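Local coordinates for flavoprotein (PDB 5V8S) that is a flavodiiron protein that probably transfers electrons as an oxidoreductase, carrying a mu-oxo-diiron centre in a metallo-beta-lactamase-like domain and probably binding FMN in a flavodoxin-like one, at residues V298-S303 and I310-K315; R38-V43 and E48-N53; L356-H361 and R396-A401. The protein carries 1 engineered substitution. One frame throughout, in Å; residues are numbered along the deposited sequence.

Contact 1. Residues V298-S303 and I310-K315; sequences VVYKFS and ISEILK
Tyr300 lays one face of its ring against Ile313, whose CG1 stands 3.8 Å from the Tyr300 ring centroid and 20° off its normal, a CH-pi contact. The two side chains run in opposing directions along each other, and the phenol end lies over the backbone of Glu312 and Ile313. Tyr300 OH comes to 3.2 Å from Glu312 O, but its hydrogen bond goes to the carboxylate of Asp316, so tyrosine serves both an apolar face and a polar tip. Ile313 suits the middle because its chain works at two levels: CG1 against the face of the tyrosine ring, and CD1 reaching on to Phe302, 4.0 Å from its CZ. At the edge of the Phe302 ring, in its plane, lies Ile310 CD1, 3.8 Å from Phe302 CZ in one of two modelled conformers. Glu312, bent at chi2 (-68°), offers the syn side of OE1 to Lys315 NZ at 2.8 Å, while OE2 bridges to Lys208. The two segments run roughly antiparallel, at 149°, with Ile313 reaching Ile271 of strand 267-273, Phe302 and Ile310 resting on helix 336-348, and Ser311 and Leu314 on helix 196-214.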
loop_
_atom_site.group_PDB
_atom_site.type_symbol
_atom_site.label_atom_id
_atom_site.label_comp_id
_atom_site.label_asym_id
_atom_site.label_seq_id
_atom_site.Cartn_x
_atom_site.Cartn_y
_atom_site.Cartn_z
ATOM N N VAL A 298 11.244 11.499 13.978
ATOM C CA VAL A 298 11.122 10.135 13.475
ATOM C C VAL A 298 10.679 10.263 12.028
ATOM O O VAL A 298 9.715 10.974 11.747
ATOM C CB VAL A 298 10.091 9.339 14.293
ATOM C CG1 VAL A 298 9.958 7.944 13.752
ATOM C CG2 VAL A 298 10.496 9.322 15.776
ATOM N N VAL A 299 11.404 9.629 11.112
ATOM C CA VAL A 299 11.284 9.919 9.681
ATOM C C VAL A 299 10.835 8.687 8.916
ATOM O O VAL A 299 11.428 7.606 9.045
ATOM C CB VAL A 299 12.611 10.463 9.110
ATOM C CG1 VAL A 299 12.461 10.829 7.638
ATOM C CG2 VAL A 299 13.091 11.680 9.924
ATOM N N TYR A 300 9.809 8.867 8.087
ATOM C CA TYR A 300 9.301 7.821 7.210
ATOM C C TYR A 300 9.304 8.337 5.780
ATOM O O TYR A 300 8.591 9.294 5.468
ATOM C CB TYR A 300 7.890 7.408 7.623
ATOM C CG TYR A 300 7.892 6.685 8.937
ATOM C CD1 TYR A 300 8.341 5.377 9.011
ATOM C CD2 TYR A 300 7.464 7.307 10.106
ATOM C CE1 TYR A 300 8.345 4.690 10.211
ATOM C CE2 TYR A 300 7.488 6.629 11.323
ATOM C CZ TYR A 300 7.938 5.328 11.371
ATOM O OH TYR A 300 7.952 4.637 12.577
ATOM N N LYS A 301 10.074 7.688 4.915
ATOM C CA LYS A 301 10.264 8.132 3.542
ATOM C C LYS A 301 9.820 7.053 2.561
ATOM O O LYS A 301 10.303 5.921 2.621
ATOM C CB LYS A 301 11.754 8.437 3.281
ATOM C CG LYS A 301 12.075 8.819 1.831
ATOM C CD LYS A 301 13.537 8.542 1.392
ATOM C CE LYS A 301 14.561 8.697 2.462
ATOM N NZ LYS A 301 15.937 8.452 1.891
ATOM N N PHE A 302 8.939 7.421 1.628
ATOM C CA PHE A 302 8.614 6.587 0.466
ATOM C C PHE A 302 9.489 7.054 -0.694
ATOM O O PHE A 302 9.329 8.171 -1.174
ATOM C CB PHE A 302 7.157 6.771 0.062
ATOM C CG PHE A 302 6.160 6.283 1.088
ATOM C CD1 PHE A 302 5.808 4.957 1.146
ATOM C CD2 PHE A 302 5.578 7.160 1.969
ATOM C CE1 PHE A 302 4.888 4.504 2.084
ATOM C CE2 PHE A 302 4.649 6.713 2.931
ATOM C CZ PHE A 302 4.306 5.398 2.964
ATOM N N SER A 303 10.393 6.209 -1.149
ATOM C CA SER A 303 11.273 6.570 -2.252
ATOM C C SER A 303 11.272 5.449 -3.278
ATOM O O SER A 303 10.552 4.449 -3.147
ATOM C CB SER A 303 12.702 6.804 -1.771
ATOM O OG SER A 303 13.300 5.569 -1.406
ATOM N N ILE A 310 3.110 0.781 6.946
ATOM C CA ILE A 310 2.096 1.728 7.388
ATOM C C ILE A 310 1.774 1.525 8.872
ATOM O O ILE A 310 1.439 2.488 9.575
ATOM C CB ILE A 310 0.855 1.629 6.480
ATOM C CG1 ILE A 310 1.271 1.563 4.998
ATOM C CG2 ILE A 310 -0.086 2.807 6.734
ATOM C CD1 ILE A 310 2.088 2.739 4.467
ATOM N N SER A 311 1.905 0.294 9.383
ATOM C CA SER A 311 1.679 0.044 10.808
ATOM C C SER A 311 2.699 0.760 11.682
ATOM O O SER A 311 2.380 1.141 12.812
ATOM C CB SER A 311 1.709 -1.460 11.071
ATOM O OG SER A 311 2.996 -2.000 10.820
ATOM N N GLU A 312 3.925 0.935 11.191
ATOM C CA GLU A 312 4.946 1.638 11.957
ATOM C C GLU A 312 4.720 3.145 11.941
ATOM O O GLU A 312 4.925 3.816 12.957
ATOM C CB GLU A 312 6.319 1.303 11.397
ATOM C CG GLU A 312 6.744 -0.122 11.626
ATOM C CD GLU A 312 7.004 -0.413 13.098
ATOM O OE1 GLU A 312 7.665 0.418 13.753
ATOM O OE2 GLU A 312 6.566 -1.463 13.586
ATOM N N ILE A 313 4.309 3.701 10.806
ATOM C CA ILE A 313 3.905 5.105 10.786
ATOM C C ILE A 313 2.818 5.351 11.820
ATOM O O ILE A 313 2.902 6.278 12.633
ATOM C CB ILE A 313 3.438 5.509 9.378
ATOM C CG1 ILE A 313 4.600 5.404 8.386
ATOM C CG2 ILE A 313 2.886 6.936 9.390
ATOM C CD1 ILE A 313 4.200 5.551 6.923
ATOM N N LEU A 314 1.778 4.522 11.802
ATOM C CA LEU A 314 0.623 4.743 12.661
ATOM C C LEU A 314 1.010 4.662 14.131
ATOM O O LEU A 314 0.537 5.460 14.947
ATOM C CB LEU A 314 -0.460 3.734 12.306
ATOM C CG LEU A 314 -1.209 3.998 11.003
ATOM C CD1 LEU A 314 -2.096 2.841 10.703
ATOM C CD2 LEU A 314 -2.029 5.251 11.075
ATOM N N LYS A 315 1.905 3.736 14.476
ATOM C CA LYS A 315 2.349 3.580 15.856
ATOM C C LYS A 315 2.963 4.853 16.416
ATOM O O LYS A 315 2.881 5.102 17.636
ATOM C CB LYS A 315 3.372 2.454 15.906
ATOM C CG LYS A 315 4.121 2.315 17.187
ATOM C CD LYS A 315 5.370 1.473 16.971
ATOM C CE LYS A 315 6.481 2.282 16.340
ATOM N NZ LYS A 315 7.711 1.463 16.299
#

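Contact 2. Residues R38-V43 and E48-N53; sequences RYFEAV and EGISYN
Phe40 presents one face of its ring to the end of Ile50, whose CD1 lies 4.1 Å from the Phe40 ring centroid and 28° off its normal. This is a CH-pi contact, closest between Phe40 CE1 and Ile50 CD1 at 3.7 Å, and the two side chains meet at about a right angle. Ile50 is stretched out in full, with CG1 trans to the backbone N and chi2 at 180°, so that a single methyl at the far end does the touching. A long, branched apolar residue fits because the backbones stay apart: the nearest pair of CA atoms, Phe40 CA and Ile50 CA, is 8.6 Å distant. Tyr52 comes to the ring more loosely, its OH near the plane at the edge, 4.5 Å from Phe40 CE1; the hydroxyl itself is hydrogen-bonded to Asp34.

Phe40 occupies the second position of a type II turn from Tyr39 to Ala42, closed by Ala42 N to Tyr39 O at 2.9 Å. Across the dimer, Arg307 of the second subunit makes a cation-pi contact with Tyr39, and Tyr330 of that subunit hydrogen-bonds to Glu41 OE1 through its OH. On the strand, Ser51 OG donates to Asn53 OD1 at 2.8 Å, tilted 31° from the carbonyl plane, and also meets Gly241 N. Ser51 O is hydrogen-bonded to ND1 of His240, a residue of the iron pocket, which would fix the rotation of that imidazole from the second shell. With Phe40 about 5 Å from the mu-oxo-diiron group and resting on Asp101, and with Ile50 against His240, the contact forms part of the apolar surround of the diiron site in the metallo-beta-lactamase-like domain of a flavodiiron protein.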
loop_
_atom_site.group_PDB
_atom_site.type_symbol
_atom_site.label_atom_id
_atom_site.label_comp_id
_atom_site.label_asym_id
_atom_site.label_seq_id
_atom_site.Cartn_x
_atom_site.Cartn_y
_atom_site.Cartn_z
ATOM N N ARG A 38 1.914 -12.502 8.883
ATOM C CA ARG A 38 2.701 -11.341 8.474
ATOM C C ARG A 38 1.915 -10.039 8.489
ATOM O O ARG A 38 2.502 -8.973 8.742
ATOM C CB ARG A 38 3.272 -11.556 7.049
ATOM C CG ARG A 38 4.141 -12.809 6.958
ATOM C CD ARG A 38 4.734 -12.989 5.587
ATOM N NE ARG A 38 5.719 -11.962 5.315
ATOM C CZ ARG A 38 6.044 -11.549 4.097
ATOM N NH1 ARG A 38 5.445 -12.071 3.030
ATOM N NH2 ARG A 38 6.958 -10.605 3.948
ATOM N N TYR A 39 0.606 -10.094 8.235
ATOM C CA TYR A 39 -0.239 -8.909 8.098
ATOM C C TYR A 39 -1.495 -9.132 8.936
ATOM O O TYR A 39 -2.385 -9.892 8.535
ATOM C CB TYR A 39 -0.620 -8.699 6.644
ATOM C CG TYR A 39 0.590 -8.646 5.715
ATOM C CD1 TYR A 39 1.500 -7.605 5.779
ATOM C CD2 TYR A 39 0.836 -9.677 4.819
ATOM C CE1 TYR A 39 2.610 -7.574 4.937
ATOM C CE2 TYR A 39 1.945 -9.657 3.978
ATOM C CZ TYR A 39 2.815 -8.604 4.039
ATOM O OH TYR A 39 3.910 -8.584 3.222
ATOM N N PHE A 40 -1.585 -8.466 10.083
ATOM C CA PHE A 40 -2.773 -8.622 10.900
ATOM C C PHE A 40 -3.965 -7.985 10.206
ATOM O O PHE A 40 -3.858 -6.907 9.617
ATOM C CB PHE A 40 -2.556 -8.017 12.284
ATOM C CG PHE A 40 -3.514 -8.538 13.309
ATOM C CD1 PHE A 40 -3.454 -9.861 13.670
ATOM C CD2 PHE A 40 -4.472 -7.713 13.873
ATOM C CE1 PHE A 40 -4.346 -10.382 14.592
ATOM C CE2 PHE A 40 -5.379 -8.224 14.794
ATOM C CZ PHE A 40 -5.291 -9.562 15.161
ATOM N N GLU A 41 -5.112 -8.664 10.278
ATOM C CA GLU A 41 -6.297 -8.265 9.525
ATOM C C GLU A 41 -6.020 -8.220 8.009
ATOM O O GLU A 41 -6.725 -7.530 7.273
ATOM C CB GLU A 41 -6.852 -6.906 9.999
ATOM C CG GLU A 41 -7.371 -6.879 11.429
ATOM C CD GLU A 41 -7.847 -5.486 11.902
ATOM O OE1 GLU A 41 -7.419 -4.441 11.354
ATOM O OE2 GLU A 41 -8.697 -5.442 12.813
ATOM N N ALA A 42 -4.990 -8.938 7.545
ATOM C CA ALA A 42 -4.526 -8.894 6.158
ATOM C C ALA A 42 -4.094 -7.496 5.737
ATOM O O ALA A 42 -4.136 -7.162 4.557
ATOM C CB ALA A 42 -5.549 -9.481 5.177
ATOM N N VAL A 43 -3.658 -6.659 6.677
ATOM C CA VAL A 43 -3.129 -5.350 6.301
ATOM C C VAL A 43 -1.948 -4.846 7.130
ATOM O O VAL A 43 -1.033 -4.242 6.560
ATOM C CB VAL A 43 -4.241 -4.289 6.172
ATOM C CG1 VAL A 43 -5.068 -4.234 7.371
ATOM C CG2 VAL A 43 -3.666 -2.888 5.863
ATOM N N GLU A 48 6.914 -8.874 14.101
ATOM C CA GLU A 48 7.125 -9.331 15.467
ATOM C C GLU A 48 6.108 -10.372 15.914
ATOM O O GLU A 48 6.272 -10.937 17.007
ATOM C CB GLU A 48 7.048 -8.151 16.428
ATOM C CG GLU A 48 5.682 -7.488 16.537
ATOM C CD GLU A 48 5.473 -6.307 15.587
ATOM O OE1 GLU A 48 5.787 -6.418 14.373
ATOM O OE2 GLU A 48 5.001 -5.251 16.077
ATOM N N GLY A 49 5.045 -10.608 15.139
ATOM C CA GLY A 49 4.055 -11.604 15.499
ATOM C C GLY A 49 3.047 -11.118 16.524
ATOM O O GLY A 49 3.052 -9.975 16.999
ATOM N N ILE A 50 2.164 -12.045 16.883
ATOM C CA ILE A 50 1.106 -11.806 17.852
ATOM C C ILE A 50 0.766 -13.140 18.490
ATOM O O ILE A 50 0.849 -14.190 17.847
ATOM C CB ILE A 50 -0.126 -11.158 17.180
ATOM C CG1 ILE A 50 -1.115 -10.645 18.235
ATOM C CG2 ILE A 50 -0.781 -12.133 16.184
ATOM C CD1 ILE A 50 -2.369 -9.975 17.650
ATOM N N SER A 51 0.403 -13.101 19.773
ATOM C CA SER A 51 -0.055 -14.309 20.445
ATOM C C SER A 51 -1.578 -14.329 20.497
ATOM O O SER A 51 -2.238 -13.293 20.415
ATOM C CB SER A 51 0.525 -14.430 21.859
ATOM O OG SER A 51 -0.135 -13.584 22.795
ATOM N N TYR A 52 -2.127 -15.533 20.645
ATOM C CA TYR A 52 -3.546 -15.732 20.963
ATOM C C TYR A 52 -3.600 -16.397 22.330
ATOM O O TYR A 52 -2.986 -17.455 22.536
ATOM C CB TYR A 52 -4.303 -16.566 19.906
ATOM C CG TYR A 52 -3.994 -16.094 18.512
ATOM C CD1 TYR A 52 -4.287 -14.796 18.126
ATOM C CD2 TYR A 52 -3.343 -16.913 17.628
ATOM C CE1 TYR A 52 -3.941 -14.311 16.866
ATOM C CE2 TYR A 52 -2.995 -16.450 16.341
ATOM C CZ TYR A 52 -3.296 -15.137 15.978
ATOM O OH TYR A 52 -2.940 -14.622 14.727
ATOM N N ASN A 53 -4.329 -15.777 23.256
ATOM C CA ASN A 53 -4.357 -16.214 24.648
ATOM C C ASN A 53 -5.778 -16.610 25.018
ATOM O O ASN A 53 -6.692 -15.794 24.895
ATOM C CB ASN A 53 -3.956 -15.091 25.615
ATOM C CG ASN A 53 -2.605 -14.451 25.287
ATOM O OD1 ASN A 53 -1.744 -15.043 24.624
ATOM N ND2 ASN A 53 -2.417 -13.228 25.774
#

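Contact 3. Residues L356-H361 and R396-A401; sequences LVFGVH and RKIEEA
Glu400 N donates to Arg396 O at 2.9 Å, a helix backbone bond that leads directly to Ala401, the residue that meets both Leu356 and Phe358 of the strand. Ala401 N donates in turn to Lys397 O, one turn back, at 3.2 Å. The two methyls of Leu356 come to the carbonyl oxygen of Ala401 together from the strand side, with Leu356 CD1 at 3.5 Å from Ala401 O and Leu356 CD2 at 3.7 Å. These are van der Waals contacts, and Leu356 CD1 also lies 4.1 Å from Ala401 CB. Alanine suits this position because its short side chain, directed at the strand, allows the helix to come close; the CA atoms of Leu356 and Ala401 are 7.2 Å apart.

Two residues further along the strand and on the same face of the sheet, Phe358 reaches out between the helix residues. Its CG stands trans to the carbonyl carbon (chi1 -66°), and the far rim of the ring does the touching: Phe358 CZ meets Ala401 CB at 3.9 Å, and Phe358 CE2 meets Ile398 CG2 at 4.2 Å. Both partners approach the ring obliquely, and the phenylalanine and isoleucine cross at about a right angle. A large flat residue is apt here, since its length spans the gap between the sheet and helix, and it also touches Val282 and Met283 of helix 278-292.

The polar residues of the helix keep off the strand. Lys397 and Glu400 form a long, weak ion pair on the exposed side, whereas Glu399 turns to Ser289 of helix 278-292. The strand and helix run nearly antiparallel, at 159°. Such packing belongs to the flavodoxin fold, in which the first and last helices lie together on one face of a parallel five-stranded sheet of order 2-1-3-4-5.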
loop_
_atom_site.group_PDB
_atom_site.type_symbol
_atom_site.label_atom_id
_atom_site.label_comp_id
_atom_site.label_asym_id
_atom_site.label_seq_id
_atom_site.Cartn_x
_atom_site.Cartn_y
_atom_site.Cartn_z
ATOM N N LEU A 356 2.638 20.621 9.694
ATOM C CA LEU A 356 3.182 21.406 8.591
ATOM C C LEU A 356 3.070 20.583 7.322
ATOM O O LEU A 356 3.345 19.381 7.337
ATOM C CB LEU A 356 4.671 21.706 8.784
ATOM C CG LEU A 356 5.079 22.565 9.977
ATOM C CD1 LEU A 356 6.594 22.692 10.044
ATOM C CD2 LEU A 356 4.402 23.932 9.908
ATOM N N VAL A 357 2.709 21.238 6.216
ATOM C CA VAL A 357 2.654 20.601 4.909
ATOM C C VAL A 357 3.658 21.296 4.002
ATOM O O VAL A 357 3.670 22.529 3.910
ATOM C CB VAL A 357 1.243 20.644 4.296
ATOM C CG1 VAL A 357 1.258 20.023 2.874
ATOM C CG2 VAL A 357 0.249 19.930 5.194
ATOM N N PHE A 358 4.532 20.504 3.398
ATOM C CA PHE A 358 5.400 20.927 2.311
ATOM C C PHE A 358 4.931 20.183 1.070
ATOM O O PHE A 358 4.754 18.965 1.102
ATOM C CB PHE A 358 6.864 20.551 2.598
ATOM C CG PHE A 358 7.487 21.272 3.770
ATOM C CD1 PHE A 358 7.199 20.902 5.066
ATOM C CD2 PHE A 358 8.400 22.288 3.572
ATOM C CE1 PHE A 358 7.791 21.565 6.139
ATOM C CE2 PHE A 358 8.987 22.950 4.640
ATOM C CZ PHE A 358 8.684 22.592 5.924
ATOM N N GLY A 359 4.735 20.891 -0.026
ATOM C CA GLY A 359 4.218 20.232 -1.212
ATOM C C GLY A 359 4.726 20.869 -2.480
ATOM O O GLY A 359 4.928 22.088 -2.543
ATOM N N VAL A 360 4.938 20.027 -3.496
ATOM C CA VAL A 360 5.306 20.508 -4.815
ATOM C C VAL A 360 4.115 21.202 -5.450
ATOM O O VAL A 360 2.960 20.792 -5.271
ATOM C CB VAL A 360 5.735 19.296 -5.655
ATOM C CG1 VAL A 360 5.891 19.694 -7.095
ATOM C CG2 VAL A 360 7.041 18.730 -5.094
ATOM N N HIS A 361 4.397 22.251 -6.221
ATOM C CA HIS A 361 3.374 22.935 -7.004
ATOM C C HIS A 361 3.301 22.244 -8.360
ATOM O O HIS A 361 4.150 22.464 -9.232
ATOM C CB HIS A 361 3.726 24.407 -7.160
ATOM C CG HIS A 361 2.712 25.186 -7.936
ATOM N ND1 HIS A 361 1.357 24.964 -7.821
ATOM C CD2 HIS A 361 2.856 26.185 -8.839
ATOM C CE1 HIS A 361 0.708 25.791 -8.623
ATOM N NE2 HIS A 361 1.595 26.544 -9.249
ATOM N N ARG A 396 15.034 29.930 3.573
ATOM C CA ARG A 396 14.384 30.769 4.572
ATOM C C ARG A 396 12.935 30.347 4.821
ATOM O O ARG A 396 12.446 30.408 5.960
ATOM C CB ARG A 396 14.473 32.220 4.091
ATOM C CG ARG A 396 13.932 33.244 5.018
ATOM C CD ARG A 396 14.393 34.650 4.647
ATOM N NE ARG A 396 14.448 35.425 5.867
ATOM C CZ ARG A 396 15.529 35.573 6.625
ATOM N NH1 ARG A 396 16.690 35.043 6.268
ATOM N NH2 ARG A 396 15.442 36.275 7.742
ATOM N N LYS A 397 12.231 29.907 3.775
ATOM C CA LYS A 397 10.849 29.476 3.943
ATOM C C LYS A 397 10.758 28.195 4.757
ATOM O O LYS A 397 9.765 27.985 5.457
ATOM C CB LYS A 397 10.190 29.245 2.582
ATOM C CG LYS A 397 9.835 30.526 1.842
ATOM C CD LYS A 397 8.484 31.060 2.295
ATOM C CE LYS A 397 8.099 32.336 1.555
ATOM N NZ LYS A 397 8.880 33.519 2.017
ATOM N N ILE A 398 11.758 27.320 4.651
ATOM C CA ILE A 398 11.771 26.111 5.467
ATOM C C ILE A 398 11.950 26.485 6.932
ATOM O O ILE A 398 11.236 25.998 7.814
ATOM C CB ILE A 398 12.888 25.159 5.005
ATOM C CG1 ILE A 398 12.775 24.845 3.498
ATOM C CG2 ILE A 398 12.864 23.884 5.888
ATOM C CD1 ILE A 398 13.896 23.973 2.962
ATOM N N GLU A 399 12.926 27.342 7.206
ATOM C CA GLU A 399 13.172 27.780 8.574
ATOM C C GLU A 399 11.951 28.482 9.157
ATOM O O GLU A 399 11.639 28.309 10.343
ATOM C CB GLU A 399 14.402 28.692 8.596
ATOM C CG GLU A 399 15.699 27.940 8.884
ATOM C CD GLU A 399 15.792 27.480 10.341
ATOM O OE1 GLU A 399 16.328 26.380 10.603
ATOM O OE2 GLU A 399 15.328 28.229 11.232
ATOM N N GLU A 400 11.255 29.287 8.346
ATOM C CA GLU A 400 10.051 29.963 8.824
ATOM C C GLU A 400 9.005 28.954 9.269
ATOM O O GLU A 400 8.341 29.146 10.296
ATOM C CB GLU A 400 9.451 30.858 7.735
ATOM C CG GLU A 400 10.151 32.176 7.546
ATOM C CD GLU A 400 9.573 32.994 6.397
ATOM O OE1 GLU A 400 8.724 32.464 5.642
ATOM O OE2 GLU A 400 9.988 34.166 6.256
ATOM N N ALA A 401 8.835 27.876 8.503
ATOM C CA ALA A 401 7.816 26.893 8.845
ATOM C C ALA A 401 8.172 26.186 10.140
ATOM O O ALA A 401 7.317 25.993 11.004
ATOM C CB ALA A 401 7.658 25.878 7.716
#

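Overall arrangement
From the N terminus, contact 2 comes first: residues 38-43 and 48-53 close a short loop that contains strand 44-45 and leads into strand 50-59 of the diiron domain. Contact 1 follows in the flavodoxin-like domain, joining edge strand 296-302 to the helix directly after it, with six residues between the two segments. Contact 3 closes the longest loop, 34 residues that include strand 381-388, and brings the C-terminal helix back onto strand 354-360. All three stand in series, none nested or crossing. Contacts 1 and 3 share one parallel sheet, their centres about 20 Å apart, whereas contacts 1 and 2 approach to about 5 Å between nearest atoms without touching, near the junction of the domains.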